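PDB 3G02: epoxide hydrolase from Aspergillus niger, which probably catalyses the hydrolysis of epoxides to vicinal diols, here as an enantioselective variant obtained by directed evolution. Local coordinates for residues H116-F122 / G152-S156; D164-N170 / H313-W318; C209-H213 / F392-W397. The protein carries 9 engineered substitutions. One frame throughout, in Å; residues are numbered along the deposited sequence.

How the contacts relate
Contacts 1 and 2 meet beside the predicted active site: Trp-118 CB of contact 1 lies 3.2 Å from Tyr-315 OH of contact 2. Both are buried and built from loops and helix starts beside the central sheet, yet their chemistry differs. Contact 1 joins two loops through aromatic and van der Waals packing, whereas contact 2 is polar, with a salt bridge, hydrogen bonds and waters at the start of helix 167-180, and its Arg-316 also reaches the second subunit. Contact 3 lies farther out, its centre about 24 Å from that of contact 1. There a helix packs on a sheet strand through mainly apolar side chains, partly buried and away from that site.

Contact 1 of 3, residues H116-F122 / G152-S156; sequences HGWPGSF and GYTFS
His-116 turns the edge of its imidazole into the face of Tyr-153, a T-shaped pair with planes at 82° and His-116 NE2 just 3.2 Å from Tyr-153 CG. With CG placed between its own backbone N and carbonyl carbon (chi1 78°), the imidazole folds back over its loop, where Ser-121 CA lies against one face. This is the tight end. The phenol continues along the same loop: Tyr-153 CE2 is 3.5 Å from Gly-117 O, and Tyr-153 OH packs 3.4 Å from Trp-118 CB. Residues 116-119 form the HGxP motif of epoxide hydrolases, with a cis peptide before Pro-119. Trp-118 N hydrogen-bonds to the predicted nucleophile Asp-193, an arrangement consistent with an oxyanion hole.

The other end is looser. Ser-121 CB meets Thr-154 CG2 at 3.8 Å, and Phe-122 CE1 approaches the edge of the partly exposed Phe-155 ring, 3.8 Å from Phe-155 CD2. Thr-154 OG1, beside the Phe-122 ring edge, is hydrogen-bonded to Ser-149 OG. No hydrogen bond joins the two segments; the second loop makes a type II' turn from Tyr-153 to Ser-156.

The loops follow neighbouring parallel strands 110-115 and 143-148. Helix 292-304 packs on Ser-121 and residues 153-155, while Ile-194 of helix 194-205 touches both Trp-118 and Tyr-153.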
loop_
_atom_site.group_PDB
_atom_site.type_symbol
_atom_site.label_atom_id
_atom_site.label_comp_id
_atom_site.label_asym_id
_atom_site.label_seq_id
_atom_site.Cartn_x
_atom_site.Cartn_y
_atom_site.Cartn_z
ATOM N N HIS A 116 -6.433 -19.702 -10.654
ATOM C CA HIS A 116 -6.841 -18.445 -10.043
ATOM C C HIS A 116 -5.661 -17.476 -9.896
ATOM O O HIS A 116 -4.515 -17.804 -10.214
ATOM C CB HIS A 116 -7.493 -18.732 -8.678
ATOM C CG HIS A 116 -6.514 -19.027 -7.581
ATOM N ND1 HIS A 116 -6.240 -20.304 -7.137
ATOM C CD2 HIS A 116 -5.750 -18.198 -6.834
ATOM C CE1 HIS A 116 -5.341 -20.246 -6.165
ATOM N NE2 HIS A 116 -5.026 -18.978 -5.966
ATOM N N GLY A 117 -5.956 -16.278 -9.401
ATOM C CA GLY A 117 -4.929 -15.304 -9.047
ATOM C C GLY A 117 -5.252 -14.669 -7.706
ATOM O O GLY A 117 -5.857 -15.306 -6.828
ATOM N N TRP A 118 -4.846 -13.412 -7.546
ATOM C CA TRP A 118 -5.049 -12.673 -6.302
ATOM C C TRP A 118 -6.066 -11.565 -6.562
ATOM O O TRP A 118 -5.961 -10.881 -7.576
ATOM C CB TRP A 118 -3.718 -12.059 -5.836
ATOM C CG TRP A 118 -3.822 -11.402 -4.484
ATOM C CD1 TRP A 118 -3.453 -11.939 -3.281
ATOM C CD2 TRP A 118 -4.346 -10.095 -4.196
ATOM N NE1 TRP A 118 -3.722 -11.053 -2.261
ATOM C CE2 TRP A 118 -4.268 -9.914 -2.797
ATOM C CE3 TRP A 118 -4.875 -9.061 -4.986
ATOM C CZ2 TRP A 118 -4.710 -8.744 -2.170
ATOM C CZ3 TRP A 118 -5.307 -7.895 -4.364
ATOM C CH2 TRP A 118 -5.221 -7.747 -2.968
ATOM N N PRO A 119 -7.020 -11.333 -5.632
ATOM C CA PRO A 119 -7.244 -11.959 -4.331
ATOM C C PRO A 119 -8.235 -13.109 -4.407
ATOM O O PRO A 119 -9.085 -13.265 -3.522
ATOM C CB PRO A 119 -7.838 -10.815 -3.518
ATOM C CG PRO A 119 -8.688 -10.073 -4.523
ATOM C CD PRO A 119 -7.996 -10.249 -5.874
ATOM N N GLY A 120 -8.114 -13.914 -5.454
ATOM C CA GLY A 120 -8.991 -15.054 -5.644
ATOM C C GLY A 120 -8.500 -16.344 -5.021
ATOM O O GLY A 120 -7.616 -16.355 -4.155
ATOM N N SER A 121 -9.092 -17.446 -5.470
ATOM C CA SER A 121 -8.793 -18.768 -4.936
ATOM C C SER A 121 -9.526 -19.811 -5.766
ATOM O O SER A 121 -10.278 -19.478 -6.684
ATOM C CB SER A 121 -9.248 -18.882 -3.480
ATOM O OG SER A 121 -10.663 -18.904 -3.412
ATOM N N PHE A 122 -9.342 -21.072 -5.398
ATOM C CA PHE A 122 -10.023 -22.182 -6.060
ATOM C C PHE A 122 -11.550 -22.025 -6.091
ATOM O O PHE A 122 -12.213 -22.498 -7.026
ATOM C CB PHE A 122 -9.632 -23.518 -5.404
ATOM C CG PHE A 122 -10.250 -23.747 -4.049
ATOM C CD1 PHE A 122 -9.731 -23.125 -2.916
ATOM C CD2 PHE A 122 -11.350 -24.592 -3.904
ATOM C CE1 PHE A 122 -10.304 -23.334 -1.669
ATOM C CE2 PHE A 122 -11.931 -24.806 -2.661
ATOM C CZ PHE A 122 -11.408 -24.181 -1.536
ATOM N N GLY A 152 0.862 -20.835 -1.472
ATOM C CA GLY A 152 0.616 -19.643 -0.666
ATOM C C GLY A 152 -0.838 -19.230 -0.500
ATOM O O GLY A 152 -1.123 -18.293 0.246
ATOM N N TYR A 153 -1.762 -19.918 -1.175
ATOM C CA TYR A 153 -3.181 -19.567 -1.083
ATOM C C TYR A 153 -4.017 -20.620 -0.367
ATOM O O TYR A 153 -3.895 -21.820 -0.647
ATOM C CB TYR A 153 -3.800 -19.402 -2.460
ATOM C CG TYR A 153 -3.335 -18.243 -3.309
ATOM C CD1 TYR A 153 -2.188 -18.348 -4.099
ATOM C CD2 TYR A 153 -4.085 -17.066 -3.388
ATOM C CE1 TYR A 153 -1.778 -17.304 -4.928
ATOM C CE2 TYR A 153 -3.682 -16.010 -4.211
ATOM C CZ TYR A 153 -2.530 -16.134 -4.976
ATOM O OH TYR A 153 -2.135 -15.105 -5.805
ATOM N N THR A 154 -4.902 -20.138 0.501
ATOM C CA THR A 154 -5.887 -20.949 1.218
ATOM C C THR A 154 -5.297 -22.240 1.796
ATOM O O THR A 154 -4.404 -22.176 2.646
ATOM C CB THR A 154 -7.226 -21.145 0.415
ATOM O OG1 THR A 154 -7.048 -22.072 -0.664
ATOM C CG2 THR A 154 -7.718 -19.807 -0.148
ATOM N N PHE A 155 -5.760 -23.392 1.319
ATOM C CA PHE A 155 -5.381 -24.667 1.926
ATOM C C PHE A 155 -4.094 -25.270 1.370
ATOM O O PHE A 155 -3.659 -26.337 1.814
ATOM C CB PHE A 155 -6.569 -25.634 1.896
ATOM C CG PHE A 155 -7.813 -25.026 2.466
ATOM C CD1 PHE A 155 -7.906 -24.787 3.832
ATOM C CD2 PHE A 155 -8.857 -24.622 1.640
ATOM C CE1 PHE A 155 -9.034 -24.191 4.375
ATOM C CE2 PHE A 155 -9.994 -24.017 2.175
ATOM C CZ PHE A 155 -10.080 -23.803 3.541
ATOM N N SER A 156 -3.474 -24.577 0.416
ATOM C CA SER A 156 -2.105 -24.900 0.017
ATOM C C SER A 156 -1.119 -24.220 0.960
ATOM O O SER A 156 -1.327 -23.079 1.373
ATOM C CB SER A 156 -1.831 -24.483 -1.425
ATOM O OG SER A 156 -2.400 -25.411 -2.334
#

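Contact 2 of 3, residues D164-N170 / H313-W318; sequences DFGLMDN and HTYREW. Engineered in segment 313-318: Trp-318 (natural residue Thr). With FMT (formic acid), chain C.
The N-terminus of helix 167-180 is joined to the short helix 315-318, which carries the predicted proton donor Tyr-315, and Glu-317 makes the central link. Its OE1 accepts the N-H of Leu-167 at 2.9 Å in a nearly straight bond (165°), the N-H coming in from above the carboxylate plane. Water 3 connects the same oxygen to Met-168 N. At the N-cap, Gly-166 lets the carboxylate in close, Glu-317 OE1 lying 3.4 Å from Gly-166 CA; Asp-169 OD2 takes the N-H of Gly-166.

Deeper in, Asn-170 ND2 gives its hydrogens to two acceptors, His-313 NE2 at 3.1 Å and Gly-166 O. Amide and imidazole are nearly coplanar, 17° apart. Phe-165 lies beside His-313, pointing the same way. Leu-167 spreads its branches, CD2 3.9 Å from Thr-314 CB and CD1 4.1 Å from CB of the engineered Trp-318.

Toward the second subunit, the extended Arg-316 chain brings NH2 2.9 Å from Asp-164 OD1, in the guanidinium plane; its NE adds a weak bond. Arg-316 NH1 forms a salt bridge with Glu-47 of the second subunit. On the helix's other side, Tyr-315 OH donates to O2 of the bound formic acid at 2.6 Å, and Tyr-252 also holds it, consistent with a tyrosine pair that polarises an epoxide oxygen.

The N-H of Leu-167, and that of Met-168 through water 3, probably stabilise the negative charge of Glu-317, as Arg-316 does Asp-164. With NE2 accepting from Asn-170 and ND1 bonded to Arg-310 O, the His-313 ring is fixed in rotation, its proton probably on ND1.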
loop_
_atom_site.group_PDB
_atom_site.type_symbol
_atom_site.label_atom_id
_atom_site.label_comp_id
_atom_site.label_asym_id
_atom_site.label_seq_id
_atom_site.Cartn_x
_atom_site.Cartn_y
_atom_site.Cartn_z
ATOM N N ASP A 164 13.734 -18.196 -2.048
ATOM C CA ASP A 164 12.825 -17.407 -2.869
ATOM C C ASP A 164 11.965 -18.344 -3.722
ATOM O O ASP A 164 12.337 -19.494 -3.967
ATOM C CB ASP A 164 13.629 -16.435 -3.739
ATOM C CG ASP A 164 12.790 -15.292 -4.300
ATOM O OD1 ASP A 164 11.651 -15.060 -3.841
ATOM O OD2 ASP A 164 13.288 -14.612 -5.223
ATOM N N PHE A 165 10.805 -17.851 -4.143
ATOM C CA PHE A 165 9.841 -18.640 -4.904
ATOM C C PHE A 165 9.163 -17.679 -5.867
ATOM O O PHE A 165 8.724 -16.602 -5.460
ATOM C CB PHE A 165 8.815 -19.256 -3.950
ATOM C CG PHE A 165 8.175 -20.529 -4.452
ATOM C CD1 PHE A 165 8.859 -21.747 -4.390
ATOM C CD2 PHE A 165 6.877 -20.517 -4.947
ATOM C CE1 PHE A 165 8.255 -22.930 -4.828
ATOM C CE2 PHE A 165 6.266 -21.689 -5.389
ATOM C CZ PHE A 165 6.953 -22.897 -5.330
ATOM N N GLY A 166 9.093 -18.051 -7.141
ATOM C CA GLY A 166 8.571 -17.152 -8.161
ATOM C C GLY A 166 7.561 -17.801 -9.080
ATOM O O GLY A 166 7.037 -18.875 -8.783
ATOM N N LEU A 167 7.307 -17.142 -10.203
ATOM C CA LEU A 167 6.287 -17.581 -11.150
ATOM C C LEU A 167 6.618 -18.922 -11.806
ATOM O O LEU A 167 5.735 -19.760 -11.967
ATOM C CB LEU A 167 6.010 -16.493 -12.195
ATOM C CG LEU A 167 5.361 -15.215 -11.642
ATOM C CD1 LEU A 167 5.644 -14.008 -12.518
ATOM C CD2 LEU A 167 3.859 -15.409 -11.445
ATOM N N MET A 168 7.889 -19.129 -12.151
ATOM C CA MET A 168 8.320 -20.401 -12.738
ATOM C C MET A 168 8.149 -21.561 -11.762
ATOM O O MET A 168 7.774 -22.668 -12.157
ATOM C CB MET A 168 9.773 -20.319 -13.216
ATOM C CG MET A 168 10.237 -21.535 -14.019
ATOM S SD MET A 168 9.282 -21.784 -15.535
ATOM C CE MET A 168 9.789 -20.370 -16.506
ATOM N N ASP A 169 8.423 -21.300 -10.487
ATOM C CA ASP A 169 8.228 -22.291 -9.434
ATOM C C ASP A 169 6.758 -22.694 -9.317
ATOM O O ASP A 169 6.439 -23.873 -9.147
ATOM C CB ASP A 169 8.725 -21.749 -8.095
ATOM C CG ASP A 169 10.227 -21.535 -8.066
ATOM O OD1 ASP A 169 10.980 -22.468 -8.418
ATOM O OD2 ASP A 169 10.658 -20.429 -7.679
ATOM N N ASN A 170 5.871 -21.705 -9.407
ATOM C CA ASN A 170 4.437 -21.961 -9.425
ATOM C C ASN A 170 4.035 -22.843 -10.603
ATOM O O ASN A 170 3.265 -23.796 -10.439
ATOM C CB ASN A 170 3.653 -20.646 -9.456
ATOM C CG ASN A 170 3.409 -20.074 -8.067
ATOM O OD1 ASN A 170 2.331 -20.247 -7.505
ATOM N ND2 ASN A 170 4.405 -19.394 -7.511
ATOM N N HIS A 313 3.927 -13.450 -2.805
ATOM C CA HIS A 313 5.327 -13.663 -3.200
ATOM C C HIS A 313 5.585 -13.415 -4.682
ATOM O O HIS A 313 6.666 -12.962 -5.059
ATOM C CB HIS A 313 5.827 -15.063 -2.790
ATOM C CG HIS A 313 5.139 -16.199 -3.491
ATOM N ND1 HIS A 313 3.946 -16.733 -3.052
ATOM C CD2 HIS A 313 5.495 -16.923 -4.581
ATOM C CE1 HIS A 313 3.588 -17.723 -3.852
ATOM N NE2 HIS A 313 4.512 -17.860 -4.786
ATOM N N THR A 314 4.589 -13.698 -5.515
ATOM C CA THR A 314 4.755 -13.586 -6.959
ATOM C C THR A 314 4.827 -12.148 -7.452
ATOM O O THR A 314 5.338 -11.899 -8.540
ATOM C CB THR A 314 3.611 -14.272 -7.711
ATOM O OG1 THR A 314 2.370 -13.797 -7.188
ATOM C CG2 THR A 314 3.694 -15.786 -7.541
ATOM N N TYR A 315 4.316 -11.203 -6.666
ATOM C CA TYR A 315 4.230 -9.823 -7.141
ATOM C C TYR A 315 5.571 -9.198 -7.512
ATOM O O TYR A 315 5.650 -8.437 -8.467
ATOM C CB TYR A 315 3.483 -8.940 -6.143
ATOM C CG TYR A 315 1.988 -9.053 -6.280
ATOM C CD1 TYR A 315 1.301 -10.128 -5.718
ATOM C CD2 TYR A 315 1.258 -8.095 -6.986
ATOM C CE1 TYR A 315 -0.079 -10.239 -5.847
ATOM C CE2 TYR A 315 -0.119 -8.198 -7.124
ATOM C CZ TYR A 315 -0.779 -9.274 -6.555
ATOM O OH TYR A 315 -2.145 -9.389 -6.679
ATOM N N ARG A 316 6.623 -9.526 -6.769
ATOM C CA ARG A 316 7.942 -8.962 -7.073
ATOM C C ARG A 316 8.474 -9.409 -8.438
ATOM O O ARG A 316 9.353 -8.755 -8.998
ATOM C CB ARG A 316 8.948 -9.237 -5.956
ATOM C CG ARG A 316 9.113 -10.691 -5.574
ATOM C CD ARG A 316 10.027 -10.770 -4.382
ATOM N NE ARG A 316 10.124 -12.099 -3.785
ATOM C CZ ARG A 316 9.330 -12.555 -2.820
ATOM N NH1 ARG A 316 8.336 -11.807 -2.352
ATOM N NH2 ARG A 316 9.522 -13.770 -2.328
ATOM N N GLU A 317 7.927 -10.502 -8.969
ATOM C CA GLU A 317 8.220 -10.934 -10.342
ATOM C C GLU A 317 7.122 -10.533 -11.332
ATOM O O GLU A 317 7.404 -10.261 -12.501
ATOM C CB GLU A 317 8.425 -12.446 -10.407
ATOM C CG GLU A 317 9.659 -12.948 -9.681
ATOM C CD GLU A 317 10.037 -14.365 -10.071
ATOM O OE1 GLU A 317 9.209 -15.053 -10.709
ATOM O OE2 GLU A 317 11.169 -14.783 -9.739
ATOM N N TRP A 318 5.874 -10.506 -10.869
ATOM C CA TRP A 318 4.728 -10.278 -11.755
ATOM C C TRP A 318 4.545 -8.815 -12.171
ATOM O O TRP A 318 4.160 -8.541 -13.310
ATOM C CB TRP A 318 3.448 -10.830 -11.114
ATOM C CG TRP A 318 2.234 -10.864 -12.014
ATOM C CD1 TRP A 318 2.095 -11.551 -13.193
ATOM C CD2 TRP A 318 0.983 -10.209 -11.784
ATOM N NE1 TRP A 318 0.838 -11.351 -13.712
ATOM C CE2 TRP A 318 0.135 -10.531 -12.868
ATOM C CE3 TRP A 318 0.495 -9.374 -10.767
ATOM C CZ2 TRP A 318 -1.173 -10.048 -12.966
ATOM C CZ3 TRP A 318 -0.803 -8.892 -10.868
ATOM C CH2 TRP A 318 -1.624 -9.234 -11.961
HETATM C C FMT C . -3.877 -8.906 -9.210
HETATM O O1 FMT C . -4.569 -8.619 -10.181
HETATM O O2 FMT C . -3.321 -8.046 -8.524
HETATM O O HOH W 1 11.438 -13.306 -6.732
HETATM O O HOH W 2 8.793 -14.084 -6.527
HETATM O O HOH W 3 9.977 -17.175 -12.128
#

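Contact 3 of 3, residues C209-H213 / F392-W397; sequences CKAVH and FVEQVW
Lys-210 and Trp-397 begin the contact at the solvent-exposed end, where Lys-210 CB lies 3.9 Å from Trp-397 CZ3 and the two side chains cross at a slant. Beyond CG the lysine bends (chi2 -66°), leading its amine away to Asp-207 O and leaving only the aliphatic root against the indole.

Ala-211 follows, its methyl meeting two side chains of the helix: Ala-211 CB is 3.9 Å from Phe-392 CZ and equally far from Val-396 CG2. Val-212 points its side chain to the far side of the sheet, but its carbonyl stays in the interface, Val-212 O approaching Phe-392 CZ to 3.4 Å. At His-213 the CB methylene rests over the face of Phe-392, a CH-pi contact 4.1 Å from the ring centroid. The two rings meet obliquely, planes at 54°.

Strand 209-214 lies inside the alpha/beta hydrolase sheet, and the C-terminal helix 382-396 runs roughly antiparallel to it, at 144°; the axes of the two short segments approach to 10.0 Å. No hydrogen bond links the segments. The imidazole nitrogens of His-213 are satisfied by Gln-190 and Ser-344, so it meets the helix through carbon, not through a polar bond, and the adhesion of helix to sheet rests chiefly on apolar and dispersion contacts.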
loop_
_atom_site.group_PDB
_atom_site.type_symbol
_atom_site.label_atom_id
_atom_site.label_comp_id
_atom_site.label_asym_id
_atom_site.label_seq_id
_atom_site.Cartn_x
_atom_site.Cartn_y
_atom_site.Cartn_z
ATOM N N CYS A 209 1.942 -29.387 -21.272
ATOM C CA CYS A 209 0.932 -28.369 -21.550
ATOM C C CYS A 209 0.762 -28.237 -23.057
ATOM O O CYS A 209 1.698 -27.852 -23.753
ATOM C CB CYS A 209 1.332 -27.026 -20.937
ATOM S SG CYS A 209 0.134 -25.712 -21.253
ATOM N N LYS A 210 -0.433 -28.549 -23.556
ATOM C CA LYS A 210 -0.666 -28.614 -25.005
ATOM C C LYS A 210 -1.380 -27.393 -25.586
ATOM O O LYS A 210 -1.275 -27.118 -26.784
ATOM C CB LYS A 210 -1.432 -29.893 -25.374
ATOM C CG LYS A 210 -0.793 -31.191 -24.891
ATOM C CD LYS A 210 0.550 -31.463 -25.560
ATOM C CE LYS A 210 1.180 -32.729 -25.010
ATOM N NZ LYS A 210 2.513 -33.005 -25.619
ATOM N N ALA A 211 -2.106 -26.670 -24.735
ATOM C CA ALA A 211 -2.858 -25.489 -25.150
ATOM C C ALA A 211 -3.153 -24.603 -23.946
ATOM O O ALA A 211 -3.205 -25.086 -22.811
ATOM C CB ALA A 211 -4.164 -25.893 -25.847
ATOM N N VAL A 212 -3.335 -23.311 -24.209
ATOM C CA VAL A 212 -3.592 -22.332 -23.150
ATOM C C VAL A 212 -4.761 -21.420 -23.521
ATOM O O VAL A 212 -4.768 -20.813 -24.590
ATOM C CB VAL A 212 -2.335 -21.463 -22.848
ATOM C CG1 VAL A 212 -2.603 -20.493 -21.704
ATOM C CG2 VAL A 212 -1.145 -22.337 -22.494
ATOM N N HIS A 213 -5.745 -21.335 -22.625
ATOM C CA HIS A 213 -6.817 -20.354 -22.742
ATOM C C HIS A 213 -6.707 -19.362 -21.587
ATOM O O HIS A 213 -6.615 -19.767 -20.423
ATOM C CB HIS A 213 -8.195 -21.017 -22.729
ATOM C CG HIS A 213 -9.327 -20.038 -22.740
ATOM N ND1 HIS A 213 -9.797 -19.430 -21.593
ATOM C CD2 HIS A 213 -10.078 -19.553 -23.756
ATOM C CE1 HIS A 213 -10.787 -18.613 -21.904
ATOM N NE2 HIS A 213 -10.978 -18.669 -23.211
ATOM N N PHE A 392 -13.169 -23.740 -27.017
ATOM C CA PHE A 392 -11.727 -23.723 -27.263
ATOM C C PHE A 392 -11.149 -25.139 -27.295
ATOM O O PHE A 392 -10.391 -25.480 -28.208
ATOM C CB PHE A 392 -11.016 -22.863 -26.208
ATOM C CG PHE A 392 -9.510 -22.898 -26.299
ATOM C CD1 PHE A 392 -8.842 -22.247 -27.333
ATOM C CD2 PHE A 392 -8.761 -23.575 -25.339
ATOM C CE1 PHE A 392 -7.450 -22.278 -27.414
ATOM C CE2 PHE A 392 -7.373 -23.613 -25.413
ATOM C CZ PHE A 392 -6.717 -22.961 -26.450
ATOM N N VAL A 393 -11.516 -25.956 -26.309
ATOM C CA VAL A 393 -11.043 -27.340 -26.223
ATOM C C VAL A 393 -11.514 -28.141 -27.438
ATOM O O VAL A 393 -10.729 -28.865 -28.052
ATOM C CB VAL A 393 -11.495 -28.035 -24.910
ATOM C CG1 VAL A 393 -11.030 -29.485 -24.882
ATOM C CG2 VAL A 393 -10.964 -27.288 -23.686
ATOM N N GLU A 394 -12.791 -27.990 -27.787
ATOM C CA GLU A 394 -13.363 -28.667 -28.954
ATOM C C GLU A 394 -12.612 -28.324 -30.239
ATOM O O GLU A 394 -12.410 -29.189 -31.095
ATOM C CB GLU A 394 -14.852 -28.338 -29.098
ATOM C CG GLU A 394 -15.738 -29.032 -28.070
ATOM C CD GLU A 394 -17.188 -28.575 -28.118
ATOM O OE1 GLU A 394 -17.510 -27.645 -28.891
ATOM O OE2 GLU A 394 -18.011 -29.147 -27.371
ATOM N N GLN A 395 -12.189 -27.068 -30.359
ATOM C CA GLN A 395 -11.462 -26.597 -31.535
ATOM C C GLN A 395 -10.042 -27.158 -31.630
ATOM O O GLN A 395 -9.610 -27.562 -32.714
ATOM C CB GLN A 395 -11.428 -25.062 -31.570
ATOM C CG GLN A 395 -10.740 -24.481 -32.805
ATOM C CD GLN A 395 -10.619 -22.971 -32.777
ATOM O OE1 GLN A 395 -9.550 -22.422 -33.048
ATOM N NE2 GLN A 395 -11.715 -22.288 -32.460
ATOM N N VAL A 396 -9.327 -27.194 -30.505
ATOM C CA VAL A 396 -7.874 -27.416 -30.537
ATOM C C VAL A 396 -7.362 -28.795 -30.085
ATOM O O VAL A 396 -6.223 -29.152 -30.388
ATOM C CB VAL A 396 -7.088 -26.291 -29.780
ATOM C CG1 VAL A 396 -7.541 -24.903 -30.228
ATOM C CG2 VAL A 396 -7.217 -26.439 -28.262
ATOM N N TRP A 397 -8.185 -29.562 -29.372
ATOM C CA TRP A 397 -7.716 -30.817 -28.765
ATOM C C TRP A 397 -7.984 -32.056 -29.617
ATOM O O TRP A 397 -9.042 -32.199 -30.223
ATOM C CB TRP A 397 -8.317 -31.002 -27.371
ATOM C CG TRP A 397 -7.841 -32.230 -26.648
ATOM C CD1 TRP A 397 -8.421 -33.468 -26.662
ATOM C CD2 TRP A 397 -6.691 -32.338 -25.800
ATOM N NE1 TRP A 397 -7.707 -34.336 -25.876
ATOM C CE2 TRP A 397 -6.640 -33.671 -25.333
ATOM C CE3 TRP A 397 -5.698 -31.438 -25.386
ATOM C CZ2 TRP A 397 -5.636 -34.128 -24.471
ATOM C CZ3 TRP A 397 -4.699 -31.892 -24.528
ATOM C CH2 TRP A 397 -4.677 -33.226 -24.081
#